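Local coordinates for peptidoglycan D,D-transpeptidase PbpA (Mycobacterium tuberculosis, PDB 3UPP), which probably cross-links the peptidoglycan cell wall as a D,D-transpeptidase and helps regulate cell length, and is acylated by penicillins and related beta-lactams, at residues Val197-Ala202 and Thr255-Leu260; Gly331-Pro336 and Tyr356-Ala361; His407-Ala412 and Gly434-Ser439. All blocks are in the same frame, centred on the assembly; numbering follows the deposited sequence.

The three contacts, all in the transpeptidase domain, illustrate how binding chemistry follows position in a fold. Interaction 1 is core: two helices beside the active site meet entirely through buried side chains. Interaction 2 is partly buried and pairs two short strands about 23 Å from interaction 1, centre to centre; it is the one in which backbone hydrogen bonds join the segments, flanked by arginine, tyrosine, glutamine, isoleucine and methionine side chains. Interaction 3, also partly buried, sets a loop against the entry to a strand of the five-stranded sheet, by proline and leucine against backbone carbonyls. Interactions 2 and 3 lie on opposite sides of the chain's centre, and no structural element is shared among the three.

Interaction 1 (Val197-Ala202 and Thr255-Leu260); sequences VITTAA and TAFVQL
Thr199 and Phe257 mark the closest backbone approach, CA to CA 7.4 Å, of two helical segments whose axes come within 10.3 Å and run in broadly the same direction, 44° apart. The gap is filled by four buried side chains, Thr199 and Thr200 from one helix and Phe257 and Leu260 from the other.

Both threonines meet the phenylalanine at its edge, near the ring plane, and not over a face. Thr200 presents its hydroxyl: OG1 stands 3.0 Å from Phe257 CE1, a close approach of an oxygen to the rim of the ring. That oxygen is already engaged, being hydrogen-bonded to the carbonyl of Lys196 one turn back in its own helix, so the ring edge rests against a hydroxyl whose polar need is met internally. Thr199 presents its methyl instead, with CG2 lying 4.1 Å from Phe257 CD1. With chi1 at -54°, Thr199 OG1 sits beside the backbone N, where it bonds to the carbonyl of Ser307, and CG2 is turned anti to that N, toward the other helix. Thr199 CG2 also rests 4.0 Å from Leu260 CD2, the two side chains running antiparallel where they meet. Leu260 reaches there because its CG is anti to the backbone N (chi1 179°), and Leu214 of strand 213-215 packs on it as well.

The Phe257 side chain is about 7 Å from that of Ser193, the probable acyl-ester serine, and touches residues of what looks like the SxxK signature of penicillin-binding proteins. Phe249 of helix 245-250 touches both Thr200 and Phe257, extending the cluster. With each threonine hydroxyl bound to a carbonyl outside the contact, the helices are joined by dispersion forces and one close oxygen-to-ring approach, a mostly apolar packing layer close to the probable catalytic serine.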
loop_
_atom_site.group_PDB
_atom_site.type_symbol
_atom_site.label_atom_id
_atom_site.label_comp_id
_atom_site.label_asym_id
_atom_site.label_seq_id
_atom_site.Cartn_x
_atom_site.Cartn_y
_atom_site.Cartn_z
ATOM N N VAL A 197 1.507 -7.180 14.676
ATOM C CA VAL A 197 1.277 -5.824 15.175
ATOM C C VAL A 197 -0.164 -5.688 15.714
ATOM O O VAL A 197 -0.394 -5.037 16.731
ATOM C CB VAL A 197 1.586 -4.745 14.100
ATOM C CG1 VAL A 197 1.085 -3.374 14.541
ATOM C CG2 VAL A 197 3.074 -4.691 13.799
ATOM N N ILE A 198 -1.113 -6.342 15.049
ATOM C CA ILE A 198 -2.525 -6.285 15.440
ATOM C C ILE A 198 -2.761 -7.147 16.671
ATOM O O ILE A 198 -3.416 -6.710 17.624
ATOM C CB ILE A 198 -3.468 -6.709 14.271
ATOM C CG1 ILE A 198 -3.240 -5.817 13.038
ATOM C CG2 ILE A 198 -4.933 -6.724 14.705
ATOM C CD1 ILE A 198 -3.649 -4.375 13.235
ATOM N N THR A 199 -2.212 -8.360 16.645
ATOM C CA THR A 199 -2.292 -9.297 17.755
ATOM C C THR A 199 -1.715 -8.677 19.029
ATOM O O THR A 199 -2.280 -8.833 20.108
ATOM C CB THR A 199 -1.557 -10.612 17.415
ATOM O OG1 THR A 199 -2.064 -11.134 16.181
ATOM C CG2 THR A 199 -1.741 -11.657 18.515
ATOM N N THR A 200 -0.600 -7.968 18.886
ATOM C CA THR A 200 0.075 -7.312 20.001
ATOM C C THR A 200 -0.806 -6.166 20.522
ATOM O O THR A 200 -1.024 -6.049 21.731
ATOM C CB THR A 200 1.469 -6.806 19.569
ATOM O OG1 THR A 200 2.232 -7.909 19.073
ATOM C CG2 THR A 200 2.221 -6.185 20.706
ATOM N N ALA A 201 -1.343 -5.351 19.611
ATOM C CA ALA A 201 -2.275 -4.285 19.986
ATOM C C ALA A 201 -3.480 -4.795 20.801
ATOM O O ALA A 201 -3.839 -4.196 21.823
ATOM C CB ALA A 201 -2.732 -3.513 18.748
ATOM N N ALA A 202 -4.082 -5.899 20.357
ATOM C CA ALA A 202 -5.214 -6.506 21.044
ATOM C C ALA A 202 -4.829 -6.953 22.460
ATOM O O ALA A 202 -5.543 -6.669 23.425
ATOM C CB ALA A 202 -5.760 -7.672 20.241
ATOM N N THR A 255 5.169 -19.243 17.564
ATOM C CA THR A 255 4.433 -19.947 18.615
ATOM C C THR A 255 4.022 -19.003 19.750
ATOM O O THR A 255 2.931 -19.137 20.309
ATOM C CB THR A 255 5.240 -21.154 19.169
ATOM O OG1 THR A 255 6.442 -20.687 19.805
ATOM C CG2 THR A 255 5.604 -22.127 18.039
ATOM N N ALA A 256 4.891 -18.041 20.058
ATOM C CA ALA A 256 4.609 -16.993 21.030
ATOM C C ALA A 256 3.326 -16.224 20.700
ATOM O O ALA A 256 2.567 -15.866 21.599
ATOM C CB ALA A 256 5.795 -16.029 21.127
ATOM N N PHE A 257 3.082 -15.988 19.408
ATOM C CA PHE A 257 1.927 -15.206 18.974
ATOM C C PHE A 257 0.690 -16.028 18.723
ATOM O O PHE A 257 -0.426 -15.532 18.914
ATOM C CB PHE A 257 2.280 -14.293 17.816
ATOM C CG PHE A 257 3.014 -13.066 18.256
ATOM C CD1 PHE A 257 2.312 -11.912 18.599
ATOM C CD2 PHE A 257 4.397 -13.078 18.381
ATOM C CE1 PHE A 257 2.985 -10.770 19.026
ATOM C CE2 PHE A 257 5.084 -11.936 18.809
ATOM C CZ PHE A 257 4.380 -10.782 19.136
ATOM N N VAL A 258 0.884 -17.294 18.362
ATOM C CA VAL A 258 -0.219 -18.250 18.337
ATOM C C VAL A 258 -0.839 -18.306 19.725
ATOM O O VAL A 258 -2.043 -18.125 19.881
ATOM C CB VAL A 258 0.240 -19.646 17.925
ATOM C CG1 VAL A 258 -0.898 -20.644 18.059
ATOM C CG2 VAL A 258 0.790 -19.624 16.505
ATOM N N GLN A 259 0.010 -18.529 20.727
ATOM C CA GLN A 259 -0.383 -18.569 22.122
ATOM C C GLN A 259 -1.053 -17.266 22.542
ATOM O O GLN A 259 -2.169 -17.278 23.051
ATOM C CB GLN A 259 0.845 -18.852 23.007
ATOM C CG GLN A 259 0.530 -19.057 24.502
ATOM C CD GLN A 259 1.787 -19.317 25.324
ATOM O OE1 GLN A 259 2.686 -18.472 25.394
ATOM N NE2 GLN A 259 1.854 -20.492 25.947
ATOM N N LEU A 260 -0.370 -16.150 22.323
ATOM C CA LEU A 260 -0.882 -14.842 22.717
ATOM C C LEU A 260 -2.260 -14.542 22.137
ATOM O O LEU A 260 -3.145 -14.107 22.859
ATOM C CB LEU A 260 0.114 -13.737 22.346
ATOM C CG LEU A 260 -0.307 -12.311 22.671
ATOM C CD1 LEU A 260 -0.192 -12.019 24.176
ATOM C CD2 LEU A 260 0.497 -11.319 21.850
#

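Interaction 2 (Gly331-Pro336 and Tyr356-Ala361); sequences GITMRP and YQQRRA
Arg335 lays its CB over one face of the Tyr356 ring, a CH-pi contact 4.1 Å from the centroid and almost on the ring normal. Farther out, its guanidinium plane stands 71° from the ring, with Tyr356 CZ at the guanidinium edge. Arg335 NH1 gives a weak, bent hydrogen bond to Tyr356 OH (3.0 Å), while NH2 is held by the carbonyl of Pro284. The second guanidinium, of Arg360, has Ile332 CG1 over one face, and its NH2 is fixed by the carbonyls of Gly330 and Val362. A bend at chi3 (-80°) folds the arginine back over the isoleucine. On that same side of the strands, Met334 SD touches Gln357 CG at 3.6 Å. The Gln358 side chain passes obliquely across that of Arg335, and Gln358 NE2 is 3.4 Å from Arg335 CG.

The backbones themselves pair antiparallel. Thr333 N bonds to Arg359 O (3.0 Å), and Thr333 O accepts from Gln358 N (2.9 Å), so one residue faces two and the register slips. Beyond the slip, Arg335 N meets Tyr356 O at 3.1 Å, in a nearly straight bond.

The arrangement is a two-stranded antiparallel sheet with a beta bulge. Its strands stand at the two ends of an excursion whose chain supplies strands 339-343 and 349-352 to the six-stranded sheet shared with 26-28, 31-38, 45-48 and 104-107.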
loop_
_atom_site.group_PDB
_atom_site.type_symbol
_atom_site.label_atom_id
_atom_site.label_comp_id
_atom_site.label_asym_id
_atom_site.label_seq_id
_atom_site.Cartn_x
_atom_site.Cartn_y
_atom_site.Cartn_z
ATOM N N GLY A 331 -1.824 6.449 17.205
ATOM C CA GLY A 331 -3.026 5.621 17.228
ATOM C C GLY A 331 -4.200 6.134 16.413
ATOM O O GLY A 331 -5.256 5.501 16.395
ATOM N N ILE A 332 -4.003 7.271 15.740
ATOM C CA ILE A 332 -5.045 7.913 14.918
ATOM C C ILE A 332 -4.861 7.709 13.398
ATOM O O ILE A 332 -3.847 8.111 12.809
ATOM C CB ILE A 332 -5.193 9.433 15.256
ATOM C CG1 ILE A 332 -5.819 9.606 16.651
ATOM C CG2 ILE A 332 -6.010 10.179 14.167
ATOM C CD1 ILE A 332 -6.144 11.063 17.045
ATOM N N THR A 333 -5.873 7.092 12.790
ATOM C CA THR A 333 -5.904 6.801 11.373
ATOM C C THR A 333 -6.451 8.016 10.630
ATOM O O THR A 333 -7.585 8.425 10.857
ATOM C CB THR A 333 -6.827 5.582 11.063
ATOM O OG1 THR A 333 -6.473 4.465 11.887
ATOM C CG2 THR A 333 -6.762 5.175 9.581
ATOM N N MET A 334 -5.637 8.584 9.742
ATOM C CA MET A 334 -6.093 9.613 8.828
ATOM C C MET A 334 -6.606 8.919 7.577
ATOM O O MET A 334 -6.065 7.908 7.158
ATOM C CB MET A 334 -4.965 10.590 8.488
ATOM C CG MET A 334 -4.391 11.346 9.688
ATOM S SD MET A 334 -5.635 12.189 10.704
ATOM C CE MET A 334 -5.990 13.628 9.698
ATOM N N ARG A 335 -7.665 9.464 7.001
ATOM C CA ARG A 335 -8.274 8.929 5.806
ATOM C C ARG A 335 -7.311 9.170 4.649
ATOM O O ARG A 335 -6.964 10.324 4.376
ATOM C CB ARG A 335 -9.588 9.658 5.551
ATOM C CG ARG A 335 -10.307 9.224 4.306
ATOM C CD ARG A 335 -10.864 10.413 3.568
ATOM N NE ARG A 335 -11.425 10.005 2.284
ATOM C CZ ARG A 335 -12.725 9.965 1.975
ATOM N NH1 ARG A 335 -13.660 10.325 2.852
ATOM N NH2 ARG A 335 -13.084 9.567 0.757
ATOM N N PRO A 336 -6.856 8.083 3.983
ATOM C CA PRO A 336 -5.900 8.244 2.902
ATOM C C PRO A 336 -6.532 8.868 1.646
ATOM O O PRO A 336 -7.675 8.551 1.288
ATOM C CB PRO A 336 -5.420 6.818 2.640
ATOM C CG PRO A 336 -6.476 5.948 3.149
ATOM C CD PRO A 336 -7.194 6.667 4.222
ATOM N N TYR A 356 -8.814 14.394 7.431
ATOM C CA TYR A 356 -9.753 14.081 8.514
ATOM C C TYR A 356 -9.474 12.742 9.196
ATOM O O TYR A 356 -8.991 11.792 8.565
ATOM C CB TYR A 356 -11.234 14.271 8.098
ATOM C CG TYR A 356 -11.963 13.092 7.481
ATOM C CD1 TYR A 356 -12.297 13.094 6.120
ATOM C CD2 TYR A 356 -12.378 12.004 8.264
ATOM C CE1 TYR A 356 -13.005 12.020 5.536
ATOM C CE2 TYR A 356 -13.069 10.921 7.706
ATOM C CZ TYR A 356 -13.384 10.931 6.335
ATOM O OH TYR A 356 -14.072 9.872 5.767
ATOM N N GLN A 357 -9.759 12.690 10.495
ATOM C CA GLN A 357 -9.418 11.538 11.321
ATOM C C GLN A 357 -10.516 10.504 11.257
ATOM O O GLN A 357 -11.588 10.680 11.817
ATOM C CB GLN A 357 -9.164 11.959 12.766
ATOM C CG GLN A 357 -8.324 13.207 12.880
ATOM C CD GLN A 357 -7.968 13.547 14.300
ATOM O OE1 GLN A 357 -8.577 13.042 15.251
ATOM N NE2 GLN A 357 -6.969 14.414 14.459
ATOM N N GLN A 358 -10.238 9.423 10.549
ATOM C CA GLN A 358 -11.208 8.377 10.341
ATOM C C GLN A 358 -11.633 7.790 11.682
ATOM O O GLN A 358 -12.827 7.621 11.935
ATOM C CB GLN A 358 -10.608 7.311 9.434
ATOM C CG GLN A 358 -11.531 6.879 8.327
ATOM C CD GLN A 358 -10.786 6.358 7.119
ATOM O OE1 GLN A 358 -9.675 5.824 7.231
ATOM N NE2 GLN A 358 -11.396 6.503 5.947
ATOM N N ARG A 359 -10.648 7.508 12.540
ATOM C CA ARG A 359 -10.880 6.921 13.861
ATOM C C ARG A 359 -9.605 6.794 14.694
ATOM O O ARG A 359 -8.493 7.047 14.209
ATOM C CB ARG A 359 -11.518 5.532 13.737
ATOM C CG ARG A 359 -10.599 4.470 13.161
ATOM C CD ARG A 359 -11.402 3.361 12.532
ATOM N NE ARG A 359 -10.997 3.184 11.139
ATOM C CZ ARG A 359 -11.700 2.533 10.217
ATOM N NH1 ARG A 359 -12.871 1.965 10.519
ATOM N NH2 ARG A 359 -11.216 2.448 8.986
ATOM N N ARG A 360 -9.794 6.384 15.948
ATOM C CA ARG A 360 -8.704 6.000 16.831
ATOM C C ARG A 360 -8.674 4.473 16.949
ATOM O O ARG A 360 -9.637 3.861 17.430
ATOM C CB ARG A 360 -8.865 6.658 18.205
ATOM C CG ARG A 360 -7.778 6.273 19.176
ATOM C CD ARG A 360 -7.751 7.128 20.419
ATOM N NE ARG A 360 -7.094 8.428 20.232
ATOM C CZ ARG A 360 -5.780 8.615 20.122
ATOM N NH1 ARG A 360 -5.295 9.840 19.982
ATOM N NH2 ARG A 360 -4.946 7.586 20.121
ATOM N N ALA A 361 -7.574 3.871 16.485
ATOM C CA ALA A 361 -7.382 2.418 16.539
ATOM C C ALA A 361 -6.933 1.954 17.933
ATOM O O ALA A 361 -7.504 1.025 18.514
ATOM C CB ALA A 361 -6.384 1.983 15.488
#

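Interaction 3 (His407-Ala412 and Gly434-Ser439); sequences HTPPHA and GADRLS
Gly434, facing the carbonyl of Pro410, begins the loop side of the contact. Its N lies 3.1 Å from Pro410 O, yet the angle is too poor for a hydrogen bond. Having no side chain, and a positive phi, it brings its backbone right up to the strand entry. The loop then turns sharply, closed by Arg437 N bonding to Gly434 O. Within the turn, the backbone of Asp436 passes the Pro409 ring, Asp436 C lying 3.8 Å from Pro409 CG. Arg437 contributes its carbonyl, Arg437 O standing 3.2 Å from Pro409 CB.

Leu438 then wedges its side chain along the backbone of His407 and Thr408, crossing the Pro409 ring at about a right angle. Its branches divide the work: CD1 comes 3.2 Å from His407 O, and CD2 lies 3.5 Å from Thr408 O. Leu438 CG is 3.6 Å from Pro409 N. Its chi1 of -117° is not staggered, and since a crystal neighbour touches this residue the placement may partly reflect the lattice. Leu438 O approaches Pro410 CD at 3.7 Å.

Pro410 itself is about 4 Å from the bound, ring-opened cefotaxime, so the loop packs against a residue next to the antibiotic, consistent with backing that side of the site. The two prolines offer no N-H, and the one close N...O pair is badly angled, so the contact rests on carbon against carbon and carbon against carbonyl oxygen: a fit by shape, without a hydrogen bond between the segments.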
loop_
_atom_site.group_PDB
_atom_site.type_symbol
_atom_site.label_atom_id
_atom_site.label_comp_id
_atom_site.label_asym_id
_atom_site.label_seq_id
_atom_site.Cartn_x
_atom_site.Cartn_y
_atom_site.Cartn_z
ATOM N N HIS A 407 5.213 -25.149 -0.304
ATOM C CA HIS A 407 5.990 -25.417 -1.509
ATOM C C HIS A 407 5.998 -24.232 -2.469
ATOM O O HIS A 407 6.582 -24.314 -3.551
ATOM C CB HIS A 407 5.406 -26.637 -2.229
ATOM C CG HIS A 407 5.290 -27.858 -1.370
ATOM N ND1 HIS A 407 5.527 -29.128 -1.852
ATOM C CD2 HIS A 407 4.958 -28.006 -0.064
ATOM C CE1 HIS A 407 5.348 -30.006 -0.879
ATOM N NE2 HIS A 407 5.007 -29.350 0.218
ATOM N N THR A 408 5.334 -23.143 -2.076
ATOM C CA THR A 408 5.212 -21.939 -2.899
ATOM C C THR A 408 6.076 -20.826 -2.306
ATOM O O THR A 408 6.108 -20.657 -1.089
ATOM C CB THR A 408 3.738 -21.427 -2.946
ATOM O OG1 THR A 408 2.819 -22.523 -2.860
ATOM C CG2 THR A 408 3.461 -20.637 -4.225
ATOM N N PRO A 409 6.792 -20.065 -3.157
ATOM C CA PRO A 409 7.486 -18.879 -2.630
ATOM C C PRO A 409 6.544 -17.919 -1.862
ATOM O O PRO A 409 5.548 -17.468 -2.418
ATOM C CB PRO A 409 8.043 -18.206 -3.891
ATOM C CG PRO A 409 8.126 -19.297 -4.905
ATOM C CD PRO A 409 7.031 -20.260 -4.601
ATOM N N PRO A 410 6.856 -17.611 -0.590
ATOM C CA PRO A 410 5.980 -16.742 0.200
ATOM C C PRO A 410 6.034 -15.275 -0.232
ATOM O O PRO A 410 6.976 -14.868 -0.909
ATOM C CB PRO A 410 6.537 -16.887 1.624
ATOM C CG PRO A 410 7.973 -17.184 1.431
ATOM C CD PRO A 410 8.036 -18.046 0.185
ATOM N N HIS A 411 5.036 -14.488 0.165
ATOM C CA HIS A 411 5.092 -13.042 -0.048
ATOM C C HIS A 411 6.031 -12.443 0.989
ATOM O O HIS A 411 6.010 -12.849 2.141
ATOM C CB HIS A 411 3.710 -12.382 0.091
ATOM C CG HIS A 411 2.634 -13.001 -0.746
ATOM N ND1 HIS A 411 2.734 -13.141 -2.114
ATOM C CD2 HIS A 411 1.413 -13.479 -0.408
ATOM C CE1 HIS A 411 1.630 -13.699 -2.578
ATOM N NE2 HIS A 411 0.812 -13.912 -1.563
ATOM N N ALA A 412 6.848 -11.486 0.571
ATOM C CA ALA A 412 7.728 -10.752 1.461
ATOM C C ALA A 412 7.097 -9.397 1.808
ATOM O O ALA A 412 6.756 -8.619 0.914
ATOM C CB ALA A 412 9.063 -10.561 0.813
ATOM N N GLY A 434 7.624 -13.262 -3.443
ATOM C CA GLY A 434 9.009 -13.072 -3.007
ATOM C C GLY A 434 10.118 -13.380 -4.002
ATOM O O GLY A 434 10.926 -14.294 -3.775
ATOM N N ALA A 435 10.153 -12.614 -5.100
ATOM C CA ALA A 435 11.190 -12.725 -6.136
ATOM C C ALA A 435 11.153 -14.077 -6.848
ATOM O O ALA A 435 12.121 -14.466 -7.510
ATOM C CB ALA A 435 12.575 -12.476 -5.528
ATOM N N ASP A 436 10.021 -14.767 -6.703
ATOM C CA ASP A 436 9.851 -16.187 -7.070
ATOM C C ASP A 436 10.885 -17.162 -6.473
ATOM O O ASP A 436 11.206 -18.219 -7.053
ATOM C CB ASP A 436 9.613 -16.346 -8.575
ATOM C CG ASP A 436 8.154 -16.145 -8.932
ATOM O OD1 ASP A 436 7.799 -15.035 -9.389
ATOM O OD2 ASP A 436 7.353 -17.083 -8.691
ATOM N N ARG A 437 11.366 -16.793 -5.284
ATOM C CA ARG A 437 12.320 -17.565 -4.515
ATOM C C ARG A 437 11.620 -18.152 -3.291
ATOM O O ARG A 437 10.832 -17.466 -2.611
ATOM C CB ARG A 437 13.482 -16.666 -4.082
ATOM C CG ARG A 437 14.322 -16.116 -5.246
ATOM C CD ARG A 437 15.263 -15.001 -4.797
ATOM N NE ARG A 437 16.144 -15.462 -3.726
ATOM C CZ ARG A 437 17.378 -15.925 -3.904
ATOM N NH1 ARG A 437 18.087 -16.329 -2.859
ATOM N NH2 ARG A 437 17.908 -15.979 -5.121
ATOM N N LEU A 438 11.892 -19.420 -3.000
ATOM C CA LEU A 438 11.255 -20.048 -1.848
ATOM C C LEU A 438 11.891 -19.695 -0.495
ATOM O O LEU A 438 11.242 -19.834 0.552
ATOM C CB LEU A 438 11.119 -21.550 -2.043
ATOM C CG LEU A 438 9.668 -22.023 -2.065
ATOM C CD1 LEU A 438 9.561 -23.256 -2.922
ATOM C CD2 LEU A 438 9.151 -22.305 -0.639
ATOM N N SER A 439 13.131 -19.206 -0.531
ATOM C CA SER A 439 13.835 -18.721 0.672
ATOM C C SER A 439 13.480 -17.270 1.008
ATOM O O SER A 439 13.978 -16.725 1.995
ATOM C CB SER A 439 15.355 -18.820 0.494
ATOM O OG SER A 439 15.799 -17.918 -0.512
#